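Local atomic coordinates of serine protease inhibitor 2 (Anopheles gambiae, PDB entry 3PZF), a protein that inhibits clip-domain serine proteases in mosquito hemolymph, preventing phenoloxidase activation and so restraining the melanization immune response. Residues Q214-N219 / I341-S346; G338-I341 / S346-Y349; Q20-F25 / V77-N82; S44-K49 / K91-S96; E137-S140 / Q146-A149. One frame throughout, in Å; residues are numbered along the deposited sequence. Where two conformers were deposited one is given.

Interaction 1 (Q214-N219 / I341-S346); sequences QYMEQN and INELGS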
# COMPACT_ATOMS: atom_id res chain seq x y z
N GLN A 214 -22.47 7.84 1.91
CA GLN A 214 -22.87 8.48 0.66
C GLN A 214 -22.45 7.58 -0.47
O GLN A 214 -21.30 7.22 -0.55
CB GLN A 214 -22.15 9.80 0.47
CG GLN A 214 -22.49 10.84 1.53
CD GLN A 214 -22.07 12.22 1.08
OE1 GLN A 214 -22.69 12.82 0.21
NE2 GLN A 214 -20.97 12.70 1.64
N TYR A 215 -23.37 7.25 -1.37
CA TYR A 215 -23.08 6.22 -2.37
C TYR A 215 -23.05 6.78 -3.80
O TYR A 215 -23.58 7.85 -4.08
CB TYR A 215 -24.13 5.12 -2.29
CG TYR A 215 -24.00 4.20 -1.08
CD1 TYR A 215 -23.32 2.98 -1.18
CD2 TYR A 215 -24.60 4.54 0.15
CE1 TYR A 215 -23.22 2.11 -0.10
CE2 TYR A 215 -24.51 3.69 1.24
CZ TYR A 215 -23.84 2.47 1.11
OH TYR A 215 -23.76 1.63 2.20
N MET A 216 -22.40 6.04 -4.69
CA MET A 216 -22.42 6.35 -6.11
C MET A 216 -22.77 5.06 -6.83
O MET A 216 -22.45 3.99 -6.34
CB MET A 216 -21.05 6.86 -6.58
CG MET A 216 -19.91 6.01 -6.13
SD MET A 216 -18.37 6.92 -6.47
CE MET A 216 -17.20 5.66 -6.04
N GLU A 217 -23.48 5.17 -7.96
CA GLU A 217 -24.06 4.00 -8.65
C GLU A 217 -23.90 4.19 -10.14
O GLU A 217 -24.11 5.30 -10.64
CB GLU A 217 -25.56 3.91 -8.35
CG GLU A 217 -25.87 3.84 -6.87
CD GLU A 217 -27.37 3.91 -6.58
OE1 GLU A 217 -28.16 3.22 -7.26
OE2 GLU A 217 -27.74 4.69 -5.68
N GLN A 218 -23.51 3.13 -10.85
CA GLN A 218 -23.61 3.14 -12.31
C GLN A 218 -23.86 1.77 -12.88
O GLN A 218 -23.67 0.77 -12.19
CB GLN A 218 -22.31 3.68 -12.93
CG GLN A 218 -21.13 2.72 -12.83
CD GLN A 218 -19.96 3.30 -13.59
OE1 GLN A 218 -20.01 3.37 -14.80
NE2 GLN A 218 -18.96 3.80 -12.88
N ASN A 219 -24.26 1.73 -14.15
CA ASN A 219 -24.27 0.52 -14.96
C ASN A 219 -23.08 0.56 -15.89
O ASN A 219 -22.86 1.56 -16.57
CB ASN A 219 -25.51 0.48 -15.84
CG ASN A 219 -26.77 0.37 -15.05
OD1 ASN A 219 -26.96 -0.61 -14.33
ND2 ASN A 219 -27.66 1.37 -15.18
N ILE A 341 -12.02 7.69 -2.83
CA ILE A 341 -12.73 7.42 -4.08
C ILE A 341 -14.00 8.27 -4.11
O ILE A 341 -14.70 8.43 -3.09
CB ILE A 341 -13.08 5.89 -4.35
CG1 ILE A 341 -14.13 5.37 -3.36
CG2 ILE A 341 -11.79 5.02 -4.36
CD1 ILE A 341 -14.63 3.94 -3.67
N ASN A 342 -14.27 8.84 -5.28
CA ASN A 342 -15.55 9.45 -5.56
C ASN A 342 -16.03 9.13 -6.99
O ASN A 342 -15.52 8.19 -7.62
CB ASN A 342 -15.50 10.97 -5.31
CG ASN A 342 -14.61 11.70 -6.29
OD1 ASN A 342 -14.08 11.12 -7.22
ND2 ASN A 342 -14.47 13.01 -6.09
N GLU A 343 -16.99 9.88 -7.52
CA GLU A 343 -17.55 9.56 -8.84
C GLU A 343 -16.53 9.64 -9.96
O GLU A 343 -16.69 9.00 -10.99
CB GLU A 343 -18.67 10.54 -9.17
CG GLU A 343 -19.90 10.36 -8.29
CD GLU A 343 -19.83 11.15 -6.99
OE1 GLU A 343 -18.79 11.77 -6.66
OE2 GLU A 343 -20.85 11.14 -6.28
N LEU A 344 -15.52 10.47 -9.80
CA LEU A 344 -14.60 10.73 -10.89
C LEU A 344 -13.33 9.92 -10.77
O LEU A 344 -12.62 9.74 -11.77
CB LEU A 344 -14.23 12.21 -10.95
CG LEU A 344 -15.44 13.14 -11.09
CD1 LEU A 344 -14.95 14.56 -11.28
CD2 LEU A 344 -16.32 12.69 -12.26
N GLY A 345 -13.00 9.44 -9.57
CA GLY A 345 -11.77 8.67 -9.41
C GLY A 345 -11.18 8.84 -8.02
O GLY A 345 -11.91 8.78 -7.04
N SER A 346 -9.87 9.04 -7.93
CA SER A 346 -9.20 9.19 -6.64
C SER A 346 -8.43 10.51 -6.62
O SER A 346 -7.58 10.75 -7.48
CB SER A 346 -8.25 8.01 -6.40
OG SER A 346 -8.98 6.80 -6.30
O HOH W 1 -23.21 10.08 -6.62
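Met-216 reaches from the strand 211-227 to the backbone of Asn-342 and Glu-343, just past the end of the strand 332-341. Its CB starts alongside the aliphatic part of Glu-343, with CG of that residue 4.1 Å away. At chi1 48° CG is tucked between the backbone N and carbonyl carbon of Met-216, and from there the chain runs extended. That carries SD onto the peptide link between the two loop residues: it lies 3.3 Å from Asn-342 C and 3.4 Å from Glu-343 N. CE goes one step further, passing 3.4 Å from Asn-342 O and ending 3.9 Å from CD1 of Ile-341. The carbonyl it brushes is a hydrogen-bond acceptor for Trp-189 NE1. The loop under the thioether is braced from within, because Asn-342 OD1 accepts from Leu-344 N and Gly-345 N in an Asx turn; the bond from Gly-345 N is 3.1 Å long and the one from Leu-344 N comes from above the carbonyl plane. A bend at chi2 brings the Glu-343 carboxylate back alongside Met-216, where OE2 forms a salt bridge with Lys-287; water 1 lies 2.6 Å from Glu-343 OE2, and a longer, weak approach takes it to Tyr-215 O. In serpins this corner is the breach, at the head of the central sheet, and Leu-344, Gly-345 and Ser-346 belong to the hinge required for binding the peptidase. Apart from the weak water link the contact is van der Waals, thioether and methyl against peptide and alkyl groups, consistent with a fit that depends on shape and burial.

Interaction 2 (G338-I341 / S346-Y349); sequences GITI and SEAY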
# COMPACT_ATOMS: atom_id res chain seq x y z
N GLY A 338 -2.87 7.84 2.12
CA GLY A 338 -4.25 8.33 2.07
C GLY A 338 -4.94 7.76 0.85
O GLY A 338 -4.30 7.43 -0.14
N ILE A 339 -6.25 7.63 0.89
CA ILE A 339 -6.98 7.11 -0.28
C ILE A 339 -8.33 7.81 -0.28
O ILE A 339 -8.90 8.07 0.77
CB ILE A 339 -7.17 5.60 -0.22
CG1 ILE A 339 -7.78 5.04 -1.53
CG2 ILE A 339 -8.00 5.21 1.02
CD1 ILE A 339 -6.84 5.15 -2.79
N THR A 340 -8.80 8.13 -1.48
CA THR A 340 -10.12 8.72 -1.70
C THR A 340 -10.73 8.02 -2.89
O THR A 340 -10.03 7.72 -3.86
CB THR A 340 -9.98 10.19 -2.05
OG1 THR A 340 -9.28 10.87 -0.98
CG2 THR A 340 -11.38 10.84 -2.27
N ILE A 341 -12.02 7.69 -2.83
CA ILE A 341 -12.73 7.42 -4.08
C ILE A 341 -14.00 8.27 -4.11
O ILE A 341 -14.70 8.43 -3.09
CB ILE A 341 -13.08 5.89 -4.35
CG1 ILE A 341 -14.13 5.37 -3.36
CG2 ILE A 341 -11.79 5.02 -4.36
CD1 ILE A 341 -14.63 3.94 -3.67
N SER A 346 -9.87 9.04 -7.93
CA SER A 346 -9.20 9.19 -6.64
C SER A 346 -8.43 10.51 -6.62
O SER A 346 -7.58 10.75 -7.48
CB SER A 346 -8.25 8.01 -6.40
OG SER A 346 -8.98 6.80 -6.30
N GLU A 347 -8.75 11.36 -5.65
CA GLU A 347 -8.25 12.74 -5.63
C GLU A 347 -8.60 13.45 -6.94
O GLU A 347 -7.83 14.29 -7.42
CB GLU A 347 -6.72 12.81 -5.44
CG GLU A 347 -6.13 11.79 -4.46
CD GLU A 347 -6.63 12.00 -3.02
OE1 GLU A 347 -6.39 11.13 -2.15
OE2 GLU A 347 -7.25 13.06 -2.78
N ALA A 348 -9.76 13.10 -7.51
CA ALA A 348 -10.20 13.62 -8.80
C ALA A 348 -11.38 14.56 -8.62
O ALA A 348 -12.36 14.19 -7.97
CB ALA A 348 -10.63 12.43 -9.72
N TYR A 349 -11.30 15.76 -9.18
CA TYR A 349 -12.44 16.69 -9.10
C TYR A 349 -12.77 17.29 -10.45
O TYR A 349 -13.57 18.22 -10.55
CB TYR A 349 -12.18 17.82 -8.11
CG TYR A 349 -11.34 17.44 -6.92
CD1 TYR A 349 -11.86 16.66 -5.90
CD2 TYR A 349 -10.02 17.87 -6.82
CE1 TYR A 349 -11.07 16.31 -4.81
CE2 TYR A 349 -9.24 17.53 -5.75
CZ TYR A 349 -9.77 16.75 -4.74
OH TYR A 349 -8.96 16.43 -3.67
O HOH W 2 -6.15 8.83 -3.32
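Ser-346 OG donates to Thr-340 O over 2.8 Å, approaching the carbonyl nearly head-on with a C=O...O angle of 167°. Ser-346 CA also sits 3.3 Å from Thr-340 O, a CA-H...O contact beside the stronger bond. One residue on, the direction reverses: Thr-340 OG1 donates to Glu-347 OE1 at 3.1 Å, meeting the carboxylate from above its plane, 49° out of it. The two side chains meet at about a right angle, and a bend in the glutamate at chi2 folds its carboxylate back over the threonine. Water 2 donates to the same OE1 at 2.6 Å and is held weakly by Thr-340 N. Ser-346 and Glu-347 belong to the hinge of the serpin reactive-centre loop, and Ser-346, backbone-bonded to Gly-187, lies between the strands 177-188 and 332-341, consistent with a hinge partly inserted in the central sheet. At Glu-347 the positive phi of 55° turns the chain out of that strand course. Further out, Arg-162 gives Glu-347 OE1 its salt bridge and weakly reaches Ile-339 O and Thr-340 OG1. Tyr-239 OH is a second hydrogen-bond partner of Ser-346 OG.

Interaction 3 (Q20-F25 / V77-N82); sequences QRQNEF and VIQNDN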
# COMPACT_ATOMS: atom_id res chain seq x y z
N GLN A 20 1.64 -14.16 -12.92
CA GLN A 20 1.50 -14.58 -11.53
C GLN A 20 2.10 -13.47 -10.71
O GLN A 20 3.27 -13.11 -10.86
CB GLN A 20 2.19 -15.92 -11.23
CG GLN A 20 1.31 -17.17 -11.56
CD GLN A 20 2.09 -18.49 -11.49
OE1 GLN A 20 3.24 -18.52 -11.05
NE2 GLN A 20 1.45 -19.59 -11.93
N ARG A 21 1.27 -12.90 -9.85
CA ARG A 21 1.72 -11.85 -8.94
C ARG A 21 2.70 -12.39 -7.91
O ARG A 21 2.47 -13.45 -7.32
CB ARG A 21 0.49 -11.30 -8.24
CG ARG A 21 -0.47 -10.64 -9.21
CD ARG A 21 -1.84 -10.36 -8.57
NE ARG A 21 -2.74 -9.77 -9.56
CZ ARG A 21 -3.39 -10.46 -10.49
NH1 ARG A 21 -3.25 -11.80 -10.57
NH2 ARG A 21 -4.16 -9.82 -11.35
N GLN A 22 3.78 -11.66 -7.66
CA GLN A 22 4.69 -12.02 -6.56
C GLN A 22 4.16 -11.35 -5.28
O GLN A 22 4.78 -10.42 -4.74
CB GLN A 22 6.12 -11.56 -6.86
CG GLN A 22 6.73 -12.29 -8.04
CD GLN A 22 8.17 -11.92 -8.29
OE1 GLN A 22 8.70 -12.20 -9.36
NE2 GLN A 22 8.82 -11.29 -7.31
N ASN A 23 3.01 -11.81 -4.80
CA ASN A 23 2.31 -11.10 -3.74
C ASN A 23 2.19 -11.92 -2.47
O ASN A 23 1.38 -11.61 -1.60
CB ASN A 23 0.92 -10.64 -4.22
CG ASN A 23 0.04 -11.80 -4.65
OD1 ASN A 23 0.51 -12.96 -4.72
ND2 ASN A 23 -1.21 -11.51 -4.98
N GLU A 24 3.04 -12.95 -2.34
CA GLU A 24 3.00 -13.79 -1.14
C GLU A 24 3.21 -12.97 0.13
O GLU A 24 2.42 -13.05 1.07
CB GLU A 24 4.09 -14.89 -1.23
CG GLU A 24 3.88 -15.92 -2.35
CD GLU A 24 4.35 -15.44 -3.73
OE1 GLU A 24 5.10 -14.44 -3.83
OE2 GLU A 24 3.97 -16.10 -4.72
N PHE A 25 4.28 -12.20 0.17
CA PHE A 25 4.57 -11.36 1.33
C PHE A 25 3.46 -10.31 1.47
O PHE A 25 2.96 -10.08 2.57
CB PHE A 25 5.91 -10.64 1.20
CG PHE A 25 6.10 -9.61 2.28
CD1 PHE A 25 6.52 -9.98 3.54
CD2 PHE A 25 5.73 -8.29 2.06
CE1 PHE A 25 6.65 -9.04 4.55
CE2 PHE A 25 5.84 -7.35 3.07
CZ PHE A 25 6.30 -7.73 4.32
N VAL A 77 11.21 -11.36 -0.07
CA VAL A 77 11.15 -10.05 -0.66
C VAL A 77 12.31 -9.83 -1.62
O VAL A 77 12.24 -9.00 -2.52
CB VAL A 77 11.18 -8.99 0.49
CG1 VAL A 77 11.98 -7.75 0.10
CG2 VAL A 77 9.78 -8.66 0.93
N ILE A 78 13.38 -10.60 -1.46
CA ILE A 78 14.57 -10.46 -2.30
C ILE A 78 14.48 -11.38 -3.52
O ILE A 78 13.89 -12.45 -3.43
CB ILE A 78 15.86 -10.77 -1.49
CG1 ILE A 78 16.01 -9.78 -0.33
CG2 ILE A 78 17.10 -10.79 -2.40
CD1 ILE A 78 15.79 -8.32 -0.69
N GLN A 79 15.09 -10.96 -4.63
CA GLN A 79 15.01 -11.70 -5.88
C GLN A 79 16.18 -12.65 -6.04
O GLN A 79 17.31 -12.21 -6.24
CB GLN A 79 14.98 -10.74 -7.07
CG GLN A 79 13.78 -9.81 -7.08
CD GLN A 79 12.46 -10.55 -6.95
OE1 GLN A 79 11.64 -10.20 -6.10
NE2 GLN A 79 12.25 -11.56 -7.80
N ASN A 80 15.90 -13.95 -5.95
CA ASN A 80 16.93 -14.97 -6.12
C ASN A 80 18.24 -14.63 -5.40
O ASN A 80 19.33 -15.01 -5.85
CB ASN A 80 17.21 -15.19 -7.61
N ASP A 81 18.13 -13.94 -4.27
CA ASP A 81 19.30 -13.52 -3.50
C ASP A 81 20.45 -13.14 -4.41
O ASP A 81 21.59 -13.57 -4.21
CB ASP A 81 19.74 -14.63 -2.54
N ASN A 82 20.14 -12.34 -5.43
CA ASN A 82 21.14 -11.82 -6.37
C ASN A 82 20.89 -10.33 -6.54
O ASN A 82 19.83 -9.94 -7.05
CB ASN A 82 21.04 -12.53 -7.71
CG ASN A 82 21.98 -11.93 -8.76
OD1 ASN A 82 22.06 -10.72 -8.92
ND2 ASN A 82 22.69 -12.80 -9.46
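Val-77 lays its CG2 methyl over one face of the Phe-25 ring, 4.0 Å from the ring atom CG and displaced toward the rim. With CG opposite the backbone N (chi1 171°) the ring of Phe-25 swings out from the first turn of the helix 24-35 toward the loop. Gln-22 makes the second touch, at the outer margin of the contact. Its chain is extended, and NE2 donates to Gln-79 OE1 over 3.3 Å with a bent N-H...O angle of 139°. The acceptor lies in the amide plane of Gln-22, whereas the donor meets the Gln-79 carbonyl from the side, tilted from its plane; the amide planes are 23° apart. NE2 of Gln-79 is only 3.5 Å from NE2 of Gln-22, two donors side by side, which probably makes this a modest bond. In the serpin fold the first helix, 24-35, here meets the loop leading from the short helix 69-73 into the helix 83-98. Gln-22 is the centre of an inverse gamma turn closed by a weak bond from Asn-23 N to Arg-21 O, and Asn-23 takes the N-cap position of the helix. On the loop side, Gln-79 N is hydrogen-bonded to Thr-86 OG1 and Val-77 O to Tyr-90 OH, both on the helix 83-98. Beneath the Phe-25 and Val-77 pair runs the helix 45-58, with Leu-52 touching the ring and Thr-53 the valine.

Interaction 4 (S44-K49 / K91-S96); sequences SPFSVK and KQLLES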
# COMPACT_ATOMS: atom_id res chain seq x y z
N SER A 44 0.51 0.39 1.63
CA SER A 44 1.12 0.04 0.35
C SER A 44 2.06 -1.15 0.55
O SER A 44 3.19 -0.98 0.98
CB SER A 44 1.89 1.22 -0.25
OG SER A 44 2.60 0.80 -1.42
N PRO A 45 1.56 -2.37 0.26
CA PRO A 45 2.39 -3.55 0.55
C PRO A 45 3.64 -3.54 -0.31
O PRO A 45 4.72 -3.87 0.19
CB PRO A 45 1.49 -4.74 0.19
CG PRO A 45 0.06 -4.16 0.20
CD PRO A 45 0.19 -2.71 -0.18
N PHE A 46 3.52 -3.14 -1.56
CA PHE A 46 4.73 -3.09 -2.41
C PHE A 46 5.78 -2.14 -1.76
O PHE A 46 6.97 -2.45 -1.73
CB PHE A 46 4.38 -2.59 -3.80
CG PHE A 46 5.58 -2.28 -4.64
CD1 PHE A 46 6.39 -3.31 -5.08
CD2 PHE A 46 5.91 -0.97 -4.97
CE1 PHE A 46 7.53 -3.04 -5.85
CE2 PHE A 46 7.05 -0.69 -5.76
CZ PHE A 46 7.85 -1.74 -6.18
N SER A 47 5.33 -1.00 -1.22
CA SER A 47 6.29 -0.06 -0.62
C SER A 47 6.95 -0.66 0.59
O SER A 47 8.10 -0.38 0.87
CB SER A 47 5.57 1.25 -0.23
OG SER A 47 5.18 1.95 -1.41
N VAL A 48 6.24 -1.50 1.32
CA VAL A 48 6.86 -2.18 2.46
C VAL A 48 8.01 -3.04 1.97
O VAL A 48 9.06 -3.09 2.61
CB VAL A 48 5.86 -3.03 3.27
CG1 VAL A 48 6.58 -3.76 4.41
CG2 VAL A 48 4.76 -2.14 3.85
N LYS A 49 7.83 -3.70 0.83
CA LYS A 49 8.92 -4.54 0.33
C LYS A 49 10.12 -3.69 -0.08
O LYS A 49 11.27 -4.09 0.12
CB LYS A 49 8.44 -5.42 -0.82
CG LYS A 49 7.29 -6.32 -0.38
CD LYS A 49 7.08 -7.49 -1.38
CE LYS A 49 6.52 -7.04 -2.72
NZ LYS A 49 6.11 -8.26 -3.57
N LYS A 91 13.50 -1.52 -9.28
CA LYS A 91 13.60 -0.28 -10.02
C LYS A 91 12.55 -0.26 -11.15
O LYS A 91 11.91 0.77 -11.40
CB LYS A 91 15.01 -0.13 -10.58
CG LYS A 91 15.27 1.17 -11.29
CD LYS A 91 16.75 1.23 -11.77
CE LYS A 91 16.86 2.02 -13.05
NZ LYS A 91 16.73 3.47 -12.80
N GLN A 92 12.39 -1.38 -11.83
CA GLN A 92 11.45 -1.47 -12.95
C GLN A 92 10.03 -1.25 -12.44
O GLN A 92 9.26 -0.49 -13.03
CB GLN A 92 11.53 -2.83 -13.63
CG GLN A 92 10.38 -3.06 -14.60
CD GLN A 92 10.46 -4.38 -15.37
OE1 GLN A 92 9.65 -4.63 -16.26
NE2 GLN A 92 11.44 -5.21 -15.04
N LEU A 93 9.69 -1.95 -11.35
CA LEU A 93 8.34 -1.82 -10.77
C LEU A 93 8.05 -0.41 -10.24
O LEU A 93 6.95 0.09 -10.39
CB LEU A 93 8.13 -2.85 -9.65
CG LEU A 93 7.60 -4.24 -10.05
CD1 LEU A 93 8.49 -4.91 -11.11
CD2 LEU A 93 7.54 -5.12 -8.82
N LEU A 94 9.04 0.23 -9.61
CA LEU A 94 8.87 1.60 -9.11
C LEU A 94 8.61 2.53 -10.28
O LEU A 94 7.76 3.41 -10.21
CB LEU A 94 10.11 2.10 -8.37
CG LEU A 94 10.15 1.75 -6.90
CD1 LEU A 94 11.55 1.97 -6.35
CD2 LEU A 94 9.08 2.59 -6.13
N GLU A 95 9.38 2.36 -11.35
CA GLU A 95 9.28 3.26 -12.48
C GLU A 95 8.00 3.02 -13.29
O GLU A 95 7.44 3.95 -13.87
CB GLU A 95 10.56 3.17 -13.34
CG GLU A 95 11.77 3.76 -12.58
CD GLU A 95 13.08 3.70 -13.34
OE1 GLU A 95 13.16 3.01 -14.38
OE2 GLU A 95 14.05 4.34 -12.86
N SER A 96 7.51 1.78 -13.33
CA SER A 96 6.28 1.49 -14.04
C SER A 96 5.12 2.15 -13.29
O SER A 96 4.20 2.69 -13.90
CB SER A 96 6.02 -0.02 -14.11
OG SER A 96 4.74 -0.31 -14.68
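Phe-46 drives the far end of its ring between Leu-93 and Leu-94, two successive residues of the helix 83-98. With chi1 at 170° the ring is carried straight out from the helix 45-58, and its outermost carbons do the touching. On one flank CE1 is 3.6 Å from Leu-93 CD2, a methyl that meets the ring at a slant. The leading carbon, CZ, comes 3.7 Å from Leu-93 CB, close to the helix backbone. On the other flank CE2 is 3.9 Å from Leu-94 CD2, which lies at the ring edge near its plane. The two leucines leave the backbone in nearly the same way, chi1 -88° and -87°, but differ at the second torsion, and their CD2 branches end on different carbons of the ring. This first turn of the helix 45-58 carries the Ser-Pro-x-Ser sequence that serpins use in the shutter region, beneath the central sheet; Ser-47 touches Gln-335 of the strand 332-341. Ser-44 is the N-cap: its OG accepts from Ser-47 N at 3.3 Å and from Ser-47 OG at 2.8 Å, and it is also bonded to Leu-387 O. That capping fixes the helix start from which Phe-46 projects. Ile-108 of the strand 105-115 touches both Phe-46 and Leu-94, while Thr-385 is against Phe-46 and Leu-93. Within the helix 83-98, Lys-91 NZ forms a 2.8 Å salt bridge with Glu-95 OE2, one turn along, and the same oxygen is hydrogen-bonded to His-133 NE2.

Interaction 5 (E137-S140 / Q146-A149); sequences EKVS and QTAA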
# COMPACT_ATOMS: atom_id res chain seq x y z
N GLU A 137 18.50 11.69 4.88
CA GLU A 137 18.68 13.07 5.36
C GLU A 137 19.14 13.06 6.81
O GLU A 137 18.70 12.23 7.59
CB GLU A 137 17.32 13.75 5.25
CG GLU A 137 17.31 15.24 5.50
CD GLU A 137 15.93 15.82 5.20
OE1 GLU A 137 15.51 16.73 5.93
OE2 GLU A 137 15.28 15.35 4.24
N LYS A 138 19.99 14.01 7.19
CA LYS A 138 20.49 14.12 8.56
C LYS A 138 19.56 15.01 9.38
O LYS A 138 19.12 16.06 8.93
CB LYS A 138 21.90 14.72 8.59
CG LYS A 138 22.90 14.08 7.63
CD LYS A 138 23.01 12.56 7.82
CE LYS A 138 23.52 12.20 9.21
NZ LYS A 138 24.85 12.78 9.51
N VAL A 139 19.25 14.57 10.59
CA VAL A 139 18.48 15.35 11.54
C VAL A 139 19.12 15.21 12.89
O VAL A 139 20.05 14.42 13.07
CB VAL A 139 17.03 14.85 11.63
CG1 VAL A 139 16.34 14.94 10.27
CG2 VAL A 139 17.01 13.41 12.14
N SER A 140 18.63 15.97 13.87
CA SER A 140 19.14 15.88 15.22
C SER A 140 18.02 15.45 16.15
O SER A 140 17.13 16.24 16.48
CB SER A 140 19.67 17.23 15.68
OG SER A 140 20.12 17.14 17.02
N GLN A 146 11.99 19.91 16.43
CA GLN A 146 12.48 20.33 15.13
C GLN A 146 12.45 19.16 14.16
O GLN A 146 12.09 19.33 12.99
CB GLN A 146 13.89 20.91 15.25
CG GLN A 146 14.78 20.75 14.03
CD GLN A 146 16.21 21.20 14.32
OE1 GLN A 146 17.14 20.40 14.28
NE2 GLN A 146 16.37 22.49 14.61
N THR A 147 12.81 17.97 14.65
CA THR A 147 12.93 16.78 13.80
C THR A 147 11.56 16.35 13.30
O THR A 147 11.40 16.06 12.12
CB THR A 147 13.60 15.61 14.55
OG1 THR A 147 14.90 16.02 15.01
CG2 THR A 147 13.78 14.37 13.62
N ALA A 148 10.56 16.34 14.19
CA ALA A 148 9.19 16.00 13.80
C ALA A 148 8.70 16.94 12.71
O ALA A 148 8.07 16.50 11.73
CB ALA A 148 8.27 16.05 15.01
N ALA A 149 8.99 18.23 12.87
CA ALA A 149 8.64 19.24 11.87
C ALA A 149 9.30 18.93 10.53
O ALA A 149 8.68 19.05 9.47
CB ALA A 149 9.06 20.62 12.36
O HOH W 3 16.47 18.03 13.54
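Thr-147 holds OG1 beside its own backbone N, chi1 -58°, and that leaves CG2 to face Val-139. The valine, at chi1 -61°, has CG2 lodged between its backbone N and carbonyl carbon, a position from which that methyl faces the helix. The two methyls meet with Val-139 CG2 3.7 Å from Thr-147 CG2, and Val-139 CB is 3.8 Å from that same threonine methyl. The side chains stand at about a right angle to one another, a small apolar touch between the strand 134-139 and the opening turn of the helix 144-158. Beside it lies a polar patch built round water 3. This water accepts from Ser-140 N at 3.0 Å and donates to Gln-146 OE1 at 2.6 Å and to Thr-147 OG1 at 2.9 Å. Thr-147 OG1 is also hydrogen-bonded to Asn-143 O, one turn back in the chain. Ser-140 O comes very near Thr-147 OG1, but Ser-140 was modelled in two conformers and the short approach is doubtful. The serine hydroxyl is occupied outside the contact, with Ser-142 OG. In serpin terms this is the tight link between an outer strand of the central sheet, paired with the strand 105-115 through Val-139 and Val-114, and the helix that lies across that sheet, helix F. The chemistry is mixed: one methyl pair touches directly, while the water bridges polar groups, which implies that the polar groups on the two sides meet at least partly through a shared water, beside a small apolar touch.

Interactions 1 and 2 hold the same piece of chain, sharing Ile-341 and Ser-346 at the hinge, and Asn-342 ND2 probably hydrogen-bonds Ala-348 O between them. Both are buried, yet the first is thioether packing and the second is polar and charged. Interactions 3 and 4, centres 12 Å apart, meet through Lys-49, whose NZ lies 2.8 Å from Gln-22 O. Interaction 4 is wholly apolar across the segments and buried nearest the chain centre; interaction 3 grades from ring packing to an amide pair with an exposed Gln-22. Interaction 5, partly buried, stands about 25 Å from that centre, where a water does the bridging.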